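Long-range contacts in xylooligosaccharide oxidase (Myceliophthora thermophila, PDB 5L6G), which oxidises the C1 hydroxyl of xylooligosaccharides and related sugars to lactones with a bicovalently bound FAD, reducing molecular oxygen to hydrogen peroxide: residues Asn270-Gly275 with Ile378-Gly383; Leu347-Leu352 with Phe409-Tyr414; Ile239-Thr244 with Thr280-Leu285; Phe150-Cys155 with Glu318-Tyr323. All coordinates share one frame; numbering follows the deposited sequence.

Contact 1 of 4, residues Asn270-Gly275 with Ile378-Gly383; sequences NMRVLG and IIDMYG. With XYP (beta-D-xylopyranose), chain H.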
# COMPACT_ATOMS: atom_id res chain seq x y z
N ASN A 270 9.73 -10.97 10.24
CA ASN A 270 8.85 -10.37 9.25
C ASN A 270 9.13 -11.11 7.98
O ASN A 270 10.29 -11.21 7.57
CB ASN A 270 9.19 -8.89 9.04
CG ASN A 270 9.01 -8.09 10.29
OD1 ASN A 270 7.96 -7.46 10.47
ND2 ASN A 270 10.01 -8.13 11.19
N MET A 271 8.09 -11.69 7.39
CA MET A 271 8.32 -12.72 6.36
C MET A 271 7.16 -12.81 5.38
O MET A 271 6.05 -12.46 5.71
CB MET A 271 8.55 -14.07 7.01
CG MET A 271 9.17 -15.12 6.11
SD MET A 271 9.80 -16.54 7.00
CE MET A 271 8.40 -16.96 8.06
N ARG A 272 7.47 -13.28 4.18
CA ARG A 272 6.50 -13.53 3.14
C ARG A 272 6.97 -14.68 2.25
O ARG A 272 8.15 -15.01 2.21
CB ARG A 272 6.35 -12.29 2.28
CG ARG A 272 7.56 -12.05 1.37
CD ARG A 272 7.52 -10.62 0.81
NE ARG A 272 8.61 -10.36 -0.11
CZ ARG A 272 8.84 -9.18 -0.67
NH1 ARG A 272 8.07 -8.14 -0.39
NH2 ARG A 272 9.87 -9.04 -1.49
N VAL A 273 6.03 -15.29 1.55
CA VAL A 273 6.35 -16.15 0.43
C VAL A 273 6.34 -15.28 -0.81
O VAL A 273 5.38 -14.57 -1.04
CB VAL A 273 5.29 -17.26 0.25
CG1 VAL A 273 5.58 -18.07 -1.00
CG2 VAL A 273 5.24 -18.16 1.47
N LEU A 274 7.41 -15.35 -1.59
CA LEU A 274 7.42 -14.84 -2.96
C LEU A 274 7.45 -16.03 -3.88
O LEU A 274 8.31 -16.88 -3.74
CB LEU A 274 8.67 -14.00 -3.23
CG LEU A 274 8.88 -13.55 -4.68
CD1 LEU A 274 7.73 -12.67 -5.14
CD2 LEU A 274 10.20 -12.83 -4.85
N GLY A 275 6.50 -16.10 -4.80
CA GLY A 275 6.43 -17.17 -5.77
C GLY A 275 6.40 -16.58 -7.15
O GLY A 275 5.77 -15.54 -7.38
N ILE A 378 2.83 -12.74 -3.91
CA ILE A 378 3.39 -12.56 -2.58
C ILE A 378 2.32 -12.98 -1.58
O ILE A 378 1.17 -12.59 -1.71
CB ILE A 378 3.84 -11.12 -2.35
CG1 ILE A 378 5.12 -10.85 -3.12
CG2 ILE A 378 4.03 -10.85 -0.86
CD1 ILE A 378 5.62 -9.42 -2.98
N ILE A 379 2.69 -13.81 -0.61
CA ILE A 379 1.81 -14.14 0.48
C ILE A 379 2.52 -13.66 1.72
O ILE A 379 3.51 -14.25 2.15
CB ILE A 379 1.53 -15.67 0.59
CG1 ILE A 379 1.06 -16.25 -0.74
CG2 ILE A 379 0.49 -15.95 1.67
CD1 ILE A 379 1.41 -17.69 -0.93
N ASP A 380 2.02 -12.57 2.30
CA ASP A 380 2.67 -12.00 3.47
C ASP A 380 2.24 -12.75 4.70
O ASP A 380 1.06 -13.06 4.85
CB ASP A 380 2.28 -10.53 3.63
CG ASP A 380 2.93 -9.64 2.61
OD1 ASP A 380 4.16 -9.70 2.46
OD2 ASP A 380 2.23 -8.85 1.99
N MET A 381 3.20 -13.04 5.59
CA MET A 381 2.86 -13.54 6.91
C MET A 381 2.35 -12.34 7.72
O MET A 381 3.10 -11.59 8.30
CB MET A 381 4.08 -14.20 7.60
CG MET A 381 4.69 -15.33 6.80
SD MET A 381 3.64 -16.76 6.43
CE MET A 381 3.06 -16.35 4.79
N TYR A 382 1.04 -12.18 7.73
CA TYR A 382 0.41 -10.91 8.06
C TYR A 382 -0.13 -10.88 9.49
O TYR A 382 0.06 -9.91 10.23
CB TYR A 382 -0.70 -10.68 7.03
CG TYR A 382 -1.58 -9.47 7.24
CD1 TYR A 382 -2.71 -9.55 8.04
CD2 TYR A 382 -1.29 -8.27 6.64
CE1 TYR A 382 -3.53 -8.47 8.24
CE2 TYR A 382 -2.11 -7.17 6.81
CZ TYR A 382 -3.22 -7.28 7.62
OH TYR A 382 -4.03 -6.19 7.79
N GLY A 383 -0.85 -11.94 9.86
CA GLY A 383 -1.60 -11.99 11.09
C GLY A 383 -1.01 -12.97 12.10
O GLY A 383 0.21 -13.15 12.19
O1 XYP H . 4.43 -5.81 -1.86
C1 XYP H . 5.33 -5.13 -2.72
C2 XYP H . 6.69 -5.84 -2.69
C3 XYP H . 7.63 -5.28 -3.74
C4 XYP H . 6.96 -5.30 -5.11
C5 XYP H . 5.59 -4.59 -5.06
O2 XYP H . 7.25 -5.64 -1.39
O3 XYP H . 8.88 -6.00 -3.73
O4 XYP H . 7.76 -4.60 -6.06
O5 XYP H . 4.77 -5.12 -4.03
O HOH W 1 5.69 -10.47 8.25
O HOH W 2 5.93 -8.03 1.56

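Contact 2 of 4, residues Leu347-Leu352 with Phe409-Tyr414; sequences LVTSAL and FLYELY. With XYP (beta-D-xylopyranose), chain H.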
# COMPACT_ATOMS: atom_id res chain seq x y z
N LEU A 347 -5.57 -9.93 -2.12
CA LEU A 347 -6.47 -10.60 -1.25
C LEU A 347 -5.96 -10.45 0.17
O LEU A 347 -4.76 -10.25 0.42
CB LEU A 347 -6.53 -12.11 -1.55
CG LEU A 347 -7.55 -12.70 -2.50
CD1 LEU A 347 -7.29 -14.20 -2.56
CD2 LEU A 347 -8.97 -12.45 -2.07
N VAL A 348 -6.91 -10.54 1.09
CA VAL A 348 -6.67 -10.80 2.49
C VAL A 348 -7.51 -12.03 2.79
O VAL A 348 -8.68 -12.09 2.39
CB VAL A 348 -7.12 -9.63 3.36
CG1 VAL A 348 -6.96 -9.96 4.85
CG2 VAL A 348 -6.32 -8.39 3.01
N THR A 349 -6.93 -13.03 3.42
CA THR A 349 -7.67 -14.21 3.76
C THR A 349 -7.34 -14.66 5.19
O THR A 349 -6.31 -14.31 5.77
CB THR A 349 -7.39 -15.43 2.82
OG1 THR A 349 -6.13 -16.04 3.14
CG2 THR A 349 -7.46 -15.11 1.34
N SER A 350 -8.25 -15.46 5.72
CA SER A 350 -7.99 -16.29 6.89
C SER A 350 -7.03 -17.41 6.49
O SER A 350 -6.52 -17.44 5.38
CB SER A 350 -9.32 -16.89 7.35
OG SER A 350 -9.90 -17.65 6.29
N ALA A 351 -6.80 -18.35 7.41
CA ALA A 351 -6.26 -19.64 7.00
C ALA A 351 -7.18 -20.23 5.93
O ALA A 351 -8.37 -19.94 5.88
CB ALA A 351 -6.12 -20.57 8.18
N LEU A 352 -6.62 -21.04 5.05
CA LEU A 352 -7.36 -21.61 3.94
C LEU A 352 -7.71 -23.06 4.23
O LEU A 352 -6.86 -23.83 4.67
CB LEU A 352 -6.49 -21.54 2.69
CG LEU A 352 -6.07 -20.12 2.28
CD1 LEU A 352 -5.25 -20.13 1.01
CD2 LEU A 352 -7.29 -19.24 2.13
N PHE A 409 -3.34 -13.69 6.22
CA PHE A 409 -2.47 -13.54 5.05
C PHE A 409 -2.92 -12.36 4.22
O PHE A 409 -4.12 -12.15 4.02
CB PHE A 409 -2.51 -14.76 4.12
CG PHE A 409 -1.95 -16.01 4.72
CD1 PHE A 409 -0.66 -16.02 5.22
CD2 PHE A 409 -2.70 -17.16 4.76
CE1 PHE A 409 -0.13 -17.17 5.75
CE2 PHE A 409 -2.19 -18.31 5.32
CZ PHE A 409 -0.89 -18.32 5.80
N LEU A 410 -1.94 -11.62 3.72
CA LEU A 410 -2.12 -10.60 2.72
C LEU A 410 -1.39 -11.02 1.45
O LEU A 410 -0.25 -11.51 1.48
CB LEU A 410 -1.56 -9.28 3.23
CG LEU A 410 -1.43 -8.10 2.30
CD1 LEU A 410 -2.82 -7.66 1.89
CD2 LEU A 410 -0.66 -6.96 3.00
N TYR A 411 -2.04 -10.78 0.32
CA TYR A 411 -1.52 -11.25 -0.95
C TYR A 411 -1.41 -10.13 -1.96
O TYR A 411 -2.30 -9.26 -2.03
CB TYR A 411 -2.46 -12.27 -1.56
CG TYR A 411 -2.83 -13.47 -0.72
CD1 TYR A 411 -3.70 -13.36 0.36
CD2 TYR A 411 -2.36 -14.73 -1.05
CE1 TYR A 411 -4.11 -14.45 1.08
CE2 TYR A 411 -2.76 -15.84 -0.34
CZ TYR A 411 -3.64 -15.71 0.73
OH TYR A 411 -4.04 -16.80 1.46
N GLU A 412 -0.34 -10.19 -2.74
CA GLU A 412 -0.21 -9.40 -3.93
C GLU A 412 -0.05 -10.38 -5.09
O GLU A 412 0.82 -11.25 -5.04
CB GLU A 412 1.02 -8.48 -3.88
CG GLU A 412 1.08 -7.53 -5.07
CD GLU A 412 2.32 -6.65 -5.08
OE1 GLU A 412 3.25 -6.87 -4.25
OE2 GLU A 412 2.37 -5.75 -5.94
N LEU A 413 -0.89 -10.23 -6.11
CA LEU A 413 -0.79 -11.00 -7.34
C LEU A 413 -0.50 -10.02 -8.46
O LEU A 413 -1.20 -9.04 -8.62
CB LEU A 413 -2.07 -11.79 -7.64
CG LEU A 413 -2.59 -12.83 -6.63
CD1 LEU A 413 -3.35 -12.19 -5.49
CD2 LEU A 413 -3.48 -13.86 -7.31
N TYR A 414 0.54 -10.30 -9.22
CA TYR A 414 1.11 -9.30 -10.12
C TYR A 414 1.42 -9.95 -11.45
O TYR A 414 2.08 -10.98 -11.49
CB TYR A 414 2.38 -8.74 -9.50
CG TYR A 414 2.82 -7.38 -9.98
CD1 TYR A 414 2.40 -6.23 -9.31
CD2 TYR A 414 3.71 -7.23 -11.03
CE1 TYR A 414 2.83 -4.97 -9.71
CE2 TYR A 414 4.14 -5.96 -11.43
CZ TYR A 414 3.70 -4.85 -10.75
OH TYR A 414 4.13 -3.60 -11.09
O1 XYP H . 4.43 -5.81 -1.86
C1 XYP H . 5.33 -5.13 -2.72
C2 XYP H . 6.69 -5.84 -2.69
C3 XYP H . 7.63 -5.28 -3.74
C4 XYP H . 6.96 -5.30 -5.11
C5 XYP H . 5.59 -4.59 -5.06
O2 XYP H . 7.25 -5.64 -1.39
O3 XYP H . 8.88 -6.00 -3.73
O4 XYP H . 7.76 -4.60 -6.06
O5 XYP H . 4.77 -5.12 -4.03

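Contact 3 of 4, residues Ile239-Thr244 with Thr280-Leu285; sequences INLPWT and TQLQGL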
# COMPACT_ATOMS: atom_id res chain seq x y z
N ILE A 239 14.25 -18.83 2.36
CA ILE A 239 14.06 -20.27 2.49
C ILE A 239 13.38 -20.71 1.23
O ILE A 239 12.20 -20.39 1.01
CB ILE A 239 13.18 -20.67 3.70
CG1 ILE A 239 13.76 -20.11 5.00
CG2 ILE A 239 13.03 -22.19 3.75
CD1 ILE A 239 12.78 -20.08 6.16
N ASN A 240 14.12 -21.43 0.39
CA ASN A 240 13.56 -21.92 -0.85
C ASN A 240 12.59 -23.06 -0.57
O ASN A 240 12.85 -23.91 0.27
CB ASN A 240 14.65 -22.37 -1.82
CG ASN A 240 15.40 -21.21 -2.41
OD1 ASN A 240 14.80 -20.20 -2.77
ND2 ASN A 240 16.71 -21.34 -2.54
N LEU A 241 11.45 -23.03 -1.27
CA LEU A 241 10.38 -23.99 -1.04
C LEU A 241 10.21 -24.84 -2.27
O LEU A 241 10.16 -24.31 -3.38
CB LEU A 241 9.08 -23.25 -0.74
CG LEU A 241 9.07 -22.36 0.49
CD1 LEU A 241 7.82 -21.48 0.49
CD2 LEU A 241 9.17 -23.21 1.74
N PRO A 242 10.06 -26.17 -2.09
CA PRO A 242 9.93 -27.08 -3.22
C PRO A 242 8.52 -27.15 -3.76
O PRO A 242 7.94 -28.23 -3.87
CB PRO A 242 10.33 -28.42 -2.61
CG PRO A 242 9.83 -28.32 -1.22
CD PRO A 242 10.13 -26.91 -0.82
N TRP A 243 7.98 -26.00 -4.14
CA TRP A 243 6.57 -25.92 -4.48
C TRP A 243 6.37 -26.11 -5.99
O TRP A 243 5.92 -25.23 -6.70
CB TRP A 243 5.99 -24.62 -3.96
CG TRP A 243 5.77 -24.60 -2.45
CD1 TRP A 243 6.31 -25.45 -1.52
CD2 TRP A 243 4.98 -23.66 -1.72
NE1 TRP A 243 5.88 -25.12 -0.27
CE2 TRP A 243 5.07 -24.02 -0.36
CE3 TRP A 243 4.19 -22.57 -2.10
CZ2 TRP A 243 4.41 -23.30 0.64
CZ3 TRP A 243 3.53 -21.86 -1.10
CH2 TRP A 243 3.64 -22.24 0.25
N THR A 244 6.70 -27.31 -6.44
CA THR A 244 6.76 -27.64 -7.86
C THR A 244 5.65 -28.60 -8.26
O THR A 244 5.56 -28.96 -9.42
CB THR A 244 8.09 -28.32 -8.19
OG1 THR A 244 8.35 -29.33 -7.20
CG2 THR A 244 9.22 -27.30 -8.20
N THR A 280 10.08 -20.44 -5.76
CA THR A 280 9.24 -20.05 -4.64
C THR A 280 10.11 -20.05 -3.39
O THR A 280 10.89 -20.98 -3.17
CB THR A 280 8.06 -21.00 -4.44
OG1 THR A 280 7.24 -21.01 -5.64
CG2 THR A 280 7.20 -20.53 -3.26
N GLN A 281 10.00 -19.01 -2.58
CA GLN A 281 10.81 -18.98 -1.37
C GLN A 281 10.15 -18.08 -0.35
O GLN A 281 9.39 -17.18 -0.71
CB GLN A 281 12.22 -18.48 -1.68
CG GLN A 281 12.25 -17.08 -2.27
CD GLN A 281 13.65 -16.52 -2.45
OE1 GLN A 281 13.82 -15.31 -2.50
NE2 GLN A 281 14.64 -17.38 -2.54
N LEU A 282 10.45 -18.36 0.92
CA LEU A 282 10.18 -17.40 1.95
C LEU A 282 11.30 -16.40 1.90
O LEU A 282 12.45 -16.78 1.64
CB LEU A 282 10.11 -18.06 3.32
CG LEU A 282 8.91 -18.98 3.50
CD1 LEU A 282 9.27 -20.12 4.44
CD2 LEU A 282 7.73 -18.20 4.03
N GLN A 283 10.95 -15.14 2.14
CA GLN A 283 11.89 -14.04 2.26
C GLN A 283 11.53 -13.35 3.55
O GLN A 283 10.37 -13.01 3.77
CB GLN A 283 11.71 -13.03 1.12
CG GLN A 283 11.82 -13.64 -0.25
CD GLN A 283 11.61 -12.62 -1.34
OE1 GLN A 283 10.76 -11.74 -1.24
NE2 GLN A 283 12.37 -12.75 -2.41
N GLY A 284 12.55 -13.13 4.39
CA GLY A 284 12.35 -12.52 5.68
C GLY A 284 13.30 -11.39 5.97
O GLY A 284 14.33 -11.23 5.30
N LEU A 285 12.92 -10.58 6.95
CA LEU A 285 13.81 -9.64 7.60
C LEU A 285 13.60 -9.82 9.10
O LEU A 285 12.51 -9.59 9.63
CB LEU A 285 13.52 -8.21 7.17
CG LEU A 285 14.59 -7.19 7.60
CD1 LEU A 285 15.87 -7.43 6.81
CD2 LEU A 285 14.13 -5.76 7.46
O HOH W 3 11.55 -22.95 -5.41
O HOH W 4 7.52 -22.83 -7.35

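Contact 4 of 4, residues Phe150-Cys155 with Glu318-Tyr323; sequences FSHGTC and EGFRHY. With FAD (flavin-adenine dinucleotide), chain D; XYP (beta-D-xylopyranose), chain H.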
# COMPACT_ATOMS: atom_id res chain seq x y z
N PHE A 150 9.78 4.49 10.93
CA PHE A 150 8.46 3.92 11.15
C PHE A 150 8.24 2.73 10.22
O PHE A 150 9.10 2.41 9.38
CB PHE A 150 7.33 4.96 11.15
CG PHE A 150 7.06 5.65 9.84
CD1 PHE A 150 6.22 5.09 8.90
CD2 PHE A 150 7.53 6.94 9.63
CE1 PHE A 150 5.92 5.76 7.72
CE2 PHE A 150 7.24 7.63 8.46
CZ PHE A 150 6.43 7.04 7.51
N SER A 151 7.14 2.01 10.44
CA SER A 151 6.88 0.81 9.65
C SER A 151 6.23 1.17 8.31
O SER A 151 5.17 1.75 8.28
CB SER A 151 5.97 -0.13 10.43
OG SER A 151 5.97 -1.41 9.84
N HIS A 152 6.88 0.81 7.20
CA HIS A 152 6.31 1.07 5.89
C HIS A 152 6.74 0.03 4.87
O HIS A 152 7.54 -0.86 5.16
CB HIS A 152 6.65 2.48 5.41
CG HIS A 152 8.12 2.81 5.45
ND1 HIS A 152 9.03 2.26 4.58
CD2 HIS A 152 8.81 3.68 6.23
CE1 HIS A 152 10.23 2.74 4.85
NE2 HIS A 152 10.13 3.61 5.84
N GLY A 153 6.21 0.16 3.66
CA GLY A 153 6.44 -0.77 2.60
C GLY A 153 7.86 -0.71 2.08
O GLY A 153 8.65 0.13 2.45
N THR A 154 8.16 -1.66 1.20
CA THR A 154 9.41 -1.71 0.50
C THR A 154 9.12 -0.85 -0.72
O THR A 154 7.97 -0.68 -1.11
CB THR A 154 9.71 -3.14 0.01
OG1 THR A 154 8.82 -3.47 -1.06
CG2 THR A 154 9.51 -4.18 1.14
N CYS A 155 10.13 -0.34 -1.38
CA CYS A 155 9.87 0.43 -2.59
C CYS A 155 10.10 1.90 -2.24
O CYS A 155 9.18 2.58 -1.79
CB CYS A 155 8.42 0.26 -3.13
SG CYS A 155 7.98 -1.29 -3.97
N GLU A 318 20.68 -0.55 5.17
CA GLU A 318 21.10 -1.59 4.27
C GLU A 318 19.99 -2.65 4.19
O GLU A 318 19.75 -3.23 3.13
CB GLU A 318 22.42 -2.18 4.73
CG GLU A 318 23.08 -3.13 3.74
CD GLU A 318 24.33 -3.78 4.32
OE1 GLU A 318 25.16 -3.04 4.91
OE2 GLU A 318 24.47 -5.01 4.20
N GLY A 319 19.30 -2.89 5.31
CA GLY A 319 18.14 -3.80 5.30
C GLY A 319 17.08 -3.27 4.36
O GLY A 319 16.46 -4.02 3.59
N PHE A 320 16.85 -1.96 4.42
CA PHE A 320 15.85 -1.37 3.55
C PHE A 320 16.28 -1.49 2.10
O PHE A 320 15.47 -1.88 1.26
CB PHE A 320 15.54 0.09 3.92
CG PHE A 320 14.48 0.70 3.06
CD1 PHE A 320 13.15 0.32 3.20
CD2 PHE A 320 14.80 1.61 2.06
CE1 PHE A 320 12.16 0.86 2.38
CE2 PHE A 320 13.81 2.16 1.25
CZ PHE A 320 12.49 1.77 1.41
N ARG A 321 17.54 -1.19 1.80
CA ARG A 321 18.02 -1.28 0.42
C ARG A 321 17.92 -2.71 -0.12
O ARG A 321 17.62 -2.92 -1.29
CB ARG A 321 19.47 -0.83 0.28
CG ARG A 321 19.71 0.63 0.61
CD ARG A 321 21.04 1.12 0.04
NE ARG A 321 22.19 0.53 0.70
CZ ARG A 321 22.69 0.92 1.89
NH1 ARG A 321 22.13 1.92 2.57
NH2 ARG A 321 23.75 0.30 2.40
N HIS A 322 18.18 -3.68 0.75
CA HIS A 322 18.15 -5.08 0.34
C HIS A 322 16.84 -5.47 -0.37
O HIS A 322 16.87 -6.20 -1.36
CB HIS A 322 18.32 -6.00 1.55
CG HIS A 322 18.35 -7.45 1.18
ND1 HIS A 322 19.49 -8.08 0.73
CD2 HIS A 322 17.37 -8.38 1.15
CE1 HIS A 322 19.21 -9.34 0.44
NE2 HIS A 322 17.93 -9.54 0.69
N TYR A 323 15.71 -5.04 0.17
CA TYR A 323 14.40 -5.37 -0.41
C TYR A 323 13.80 -4.25 -1.26
O TYR A 323 12.63 -4.32 -1.67
CB TYR A 323 13.41 -5.78 0.69
CG TYR A 323 13.68 -7.16 1.24
CD1 TYR A 323 13.58 -8.28 0.41
CD2 TYR A 323 14.01 -7.36 2.58
CE1 TYR A 323 13.82 -9.55 0.89
CE2 TYR A 323 14.24 -8.64 3.07
CZ TYR A 323 14.15 -9.72 2.23
OH TYR A 323 14.37 -11.00 2.67
PA FAD D . -0.73 7.71 -5.59
O1A FAD D . -0.11 9.09 -5.63
O2A FAD D . -1.04 7.08 -6.91
O5B FAD D . -1.95 7.70 -4.60
C5B FAD D . -2.73 6.54 -4.31
C4B FAD D . -4.09 6.95 -3.78
O4B FAD D . -3.91 7.71 -2.59
C3B FAD D . -4.86 7.84 -4.75
O3B FAD D . -6.24 7.62 -4.58
C2B FAD D . -4.52 9.23 -4.28
O2B FAD D . -5.46 10.22 -4.69
C1B FAD D . -4.44 9.03 -2.79
N9A FAD D . -3.57 10.03 -2.17
C8A FAD D . -2.29 10.30 -2.46
N7A FAD D . -1.84 11.31 -1.68
C5A FAD D . -2.86 11.66 -0.90
C6A FAD D . -3.06 12.68 0.13
N6A FAD D . -2.01 13.46 0.43
N1A FAD D . -4.29 12.76 0.69
C2A FAD D . -5.30 11.95 0.37
N3A FAD D . -5.18 10.98 -0.58
C4A FAD D . -3.99 10.82 -1.22
N1 FAD D . 2.24 -1.36 -0.76
C2 FAD D . 2.46 -2.01 0.43
O2 FAD D . 1.52 -2.06 1.27
N3 FAD D . 3.66 -2.56 0.72
C4 FAD D . 4.71 -2.50 -0.13
O4 FAD D . 5.84 -3.00 0.12
C4X FAD D . 4.56 -1.82 -1.44
N5 FAD D . 5.56 -1.72 -2.36
C5X FAD D . 5.41 -1.05 -3.57
C6 FAD D . 6.46 -0.93 -4.49
C7 FAD D . 6.24 -0.26 -5.71
C7M FAD D . 7.38 -0.16 -6.69
C8 FAD D . 4.91 0.37 -6.02
C8M FAD D . 4.66 1.16 -7.30
C9 FAD D . 3.89 0.24 -5.08
C9A FAD D . 4.08 -0.46 -3.88
N10 FAD D . 3.04 -0.62 -2.92
C10 FAD D . 3.22 -1.27 -1.70
C1' FAD D . 1.71 -0.07 -3.13
C2' FAD D . 1.54 1.30 -2.56
O2' FAD D . 1.37 1.15 -1.15
C3' FAD D . 0.27 1.86 -3.16
O3' FAD D . 0.33 1.87 -4.59
C4' FAD D . 0.07 3.28 -2.63
O4' FAD D . -1.34 3.55 -2.56
C5' FAD D . 0.79 4.26 -3.53
O5' FAD D . 0.92 5.51 -2.85
P FAD D . 1.34 6.76 -3.73
O1P FAD D . 1.24 8.02 -2.93
O2P FAD D . 2.64 6.48 -4.41
O3P FAD D . 0.28 6.66 -4.92
O1 XYP H . 4.43 -5.81 -1.86
C1 XYP H . 5.33 -5.13 -2.72
C2 XYP H . 6.69 -5.84 -2.69
C3 XYP H . 7.63 -5.28 -3.74
C4 XYP H . 6.96 -5.30 -5.11
C5 XYP H . 5.59 -4.59 -5.06
O2 XYP H . 7.25 -5.64 -1.39
O3 XYP H . 8.88 -6.00 -3.73
O4 XYP H . 7.76 -4.60 -6.06
O5 XYP H . 4.77 -5.12 -4.03
O HOH W 5 10.62 -3.21 -3.13

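Contact 1 of 4, residues Asn270-Gly275 with Ile378-Gly383
R272 and D380 face each other as a non-hydrogen-bonded pair of two antiparallel strands, and the arginine shows how a strand residue can reach a substrate. Its CB lies 3.4 Å from D380 OD1. CG, between the backbone N and the carbonyl carbon (chi1 72°), starts an extended chain whose CD passes I378 CG2 and D380 OD1. NE donates to Q283 OE1. The guanidinium then has I378 CD1 over one face, off its centre, and the xylose at its edge. There NH1 donates in plane to XYP O2 at 2.8 Å, a rather bent bond (139° at the hydrogen), while NH2 has XYP O3 as its nearest sugar atom, at 3.9 Å. Water 2, also at this edge, accepts from NH1 and donates to D380 OD1 at 2.6 Å, coupling two opposite charges that do not touch. On the other face of the sheet, V273 CB packs on I379 CD1 at 4.1 Å and M271 CB on M381 CG. Backbone bonds V273 N to I379 O, I379 N to V273 O and M381 N to M271 O close the pairing. Strand 280-286 flanks 270-275, strand 409-417 flanks 378-381, and helix 246-261 packs against M271, V273, I379 and M381.

Contact 2 of 4, residues Leu347-Leu352 with Phe409-Tyr414
Y411 CG stands beside its own backbone N (chi1 -55°), which lays the ring along the neighbouring strand, while T349 OG1 sits between the backbone N and the carbonyl carbon (chi1 77°). These two torsions bring the hydroxyls together: Y411 OH donates to T349 OG1 at 2.8 Å, the side chains crossing at about a right angle. OG1 in turn donates to S350 O at 2.7 Å, on a lone pair in the carbonyl plane, a short chain of bonds from ring to backbone. Along the ring, L347 CB meets CD1 at 3.6 Å, T349 CG2 meets CE1 at 3.4 Å, and L352 CD1 approaches the hydroxyl from the opposite direction. A phenylalanine at Y411 would probably leave T349 OG1 without its donor and L352 CD1 without the oxygen it packs on. On the other face of this antiparallel pair, V348 CG2 touches L410 CD1 at 3.7 Å. The backbone ladder joins T349 with F409 twice and L347 with Y411 by one short bond and one weak one. Beyond the paired region, E412 extends from the face that carries L410 toward the xylose; it is a substrate-binding residue, and its OE2 is hydrogen-bonded to Y96. The chemistry therefore divides by face: two buried hydroxyls chain to a backbone carbonyl where Y411 meets F436 of helix 426-437 edge-to-face, while the opposite face presents a carboxylate to the sugar.

Contact 3 of 4, residues Ile239-Thr244 with Thr280-Leu285
N240 and Q281 lie side by side, pointing the same way, with their amide planes only 21° apart. Q281 NE2 donates to N240 OD1 at 2.8 Å, the acceptor lying in the glutamine's amide plane while the donor is tilted 27° from the asparagine's carbonyl plane. The same NE2 also reaches E238, and Q281 OE1 accepts from Q283 NE2 on an in-plane lone pair, so both ends of this amide are engaged and its flip is fixed. The glutamine begins with CG between the backbone N and the carbonyl carbon (chi1 60°) and then runs extended, which brings the amide alongside the asparagine. A leucine in place of Q281 would probably leave N240 OD1 and Q283 NE2 without these partners and set the asparagine amide free to turn. The two residues form a non-hydrogen-bonded antiparallel pair in the large antiparallel sheet whose middle strands carry substrate-binding residues; here strand 234-240 meets strand 280-286 toward one side of that sheet. On the other face I239 and L282 also run alongside one another, CD1 to CD1 at 3.9 Å, against helix 290-304. L241 crosses L282 obliquely, its CD1 4.1 Å from L282 CG and over one face of the W243 ring near the rim. The T280 and W243 side chains cross at about a right angle, T280 CG2 3.8 Å from W243 CE3. Beyond N240 the chain turns through inverse gamma turns centred on P242 and W243, yet L241 N donates to T280 O, and water 3 links L241 O to T280 N.

Contact 4 of 4, residues Phe150-Cys155 with Glu318-Tyr323
H152 and F320 meet with their ring planes at 82° and their centroids 5.6 Å apart, an oblique aromatic pair. F320 CE1 comes to the edge of the imidazole, 3.7 Å from H152 CE1, and the phenyl edge in turn has G153 O in its plane. F150 CD1 also lies at the imidazole edge, while H152 CD2 sits over one face of the F150 ring, toward its rim. The histidine is held flat from within its own loop: ND1 donates to G153 O at 3.0 Å, nearly straight at 171°, on a lone pair and in the ring plane. Its CG lies between the backbone N and the carbonyl carbon (chi1 53°), which turns ND1 toward the carbonyl of the next residue.

Farther along, T154 packs its CB against Y323 O at 3.6 Å, where helix 316-322 has just ended. The Y323 ring has H322 CD2 over the centre of one face and stacks with F171, and its hydroxyl bonds to G284. Water 5 joins T154 OG1 to Y323 O and, weakly, to the sugar. T154 faces two ligands: its N donates to FAD O4 at 2.9 Å, and its OG1 is hydrogen-bonded to XYP O2 at 2.7 Å. G153 CA lies 3.4 Å from FAD O4, close against the flavin. C155 SG is covalently bonded to FAD C6, and with H94 it makes the two-point flavin linkage of bicovalent oxidases in the FAD-linked oxidoreductase family, with loop 150-155 lining both flavin and sugar sites.

How the contacts relate
All four contacts are largely buried, though contact 3 lies farthest from the centre of the chain. Contacts 1, 2 and 3 are strand pairings of one antiparallel sheet: contact 1 is joined to contact 2 through neighbouring strands 374-381 and 409-417, and to contact 3 through 269-275 and 280-286. Contact 4 is instead a loop against a helix end, with a water and two ligands in place of a backbone ladder. Contacts 1, 2 and 4 meet on the same xylose, bringing it a guanidinium, a carboxylate and a hydroxyl, whereas contact 3 does not touch it: it pairs amides, and its strand 280-286 supplies Q283 OE1 to R272 and the G284 carbonyl to the Y323 hydroxyl.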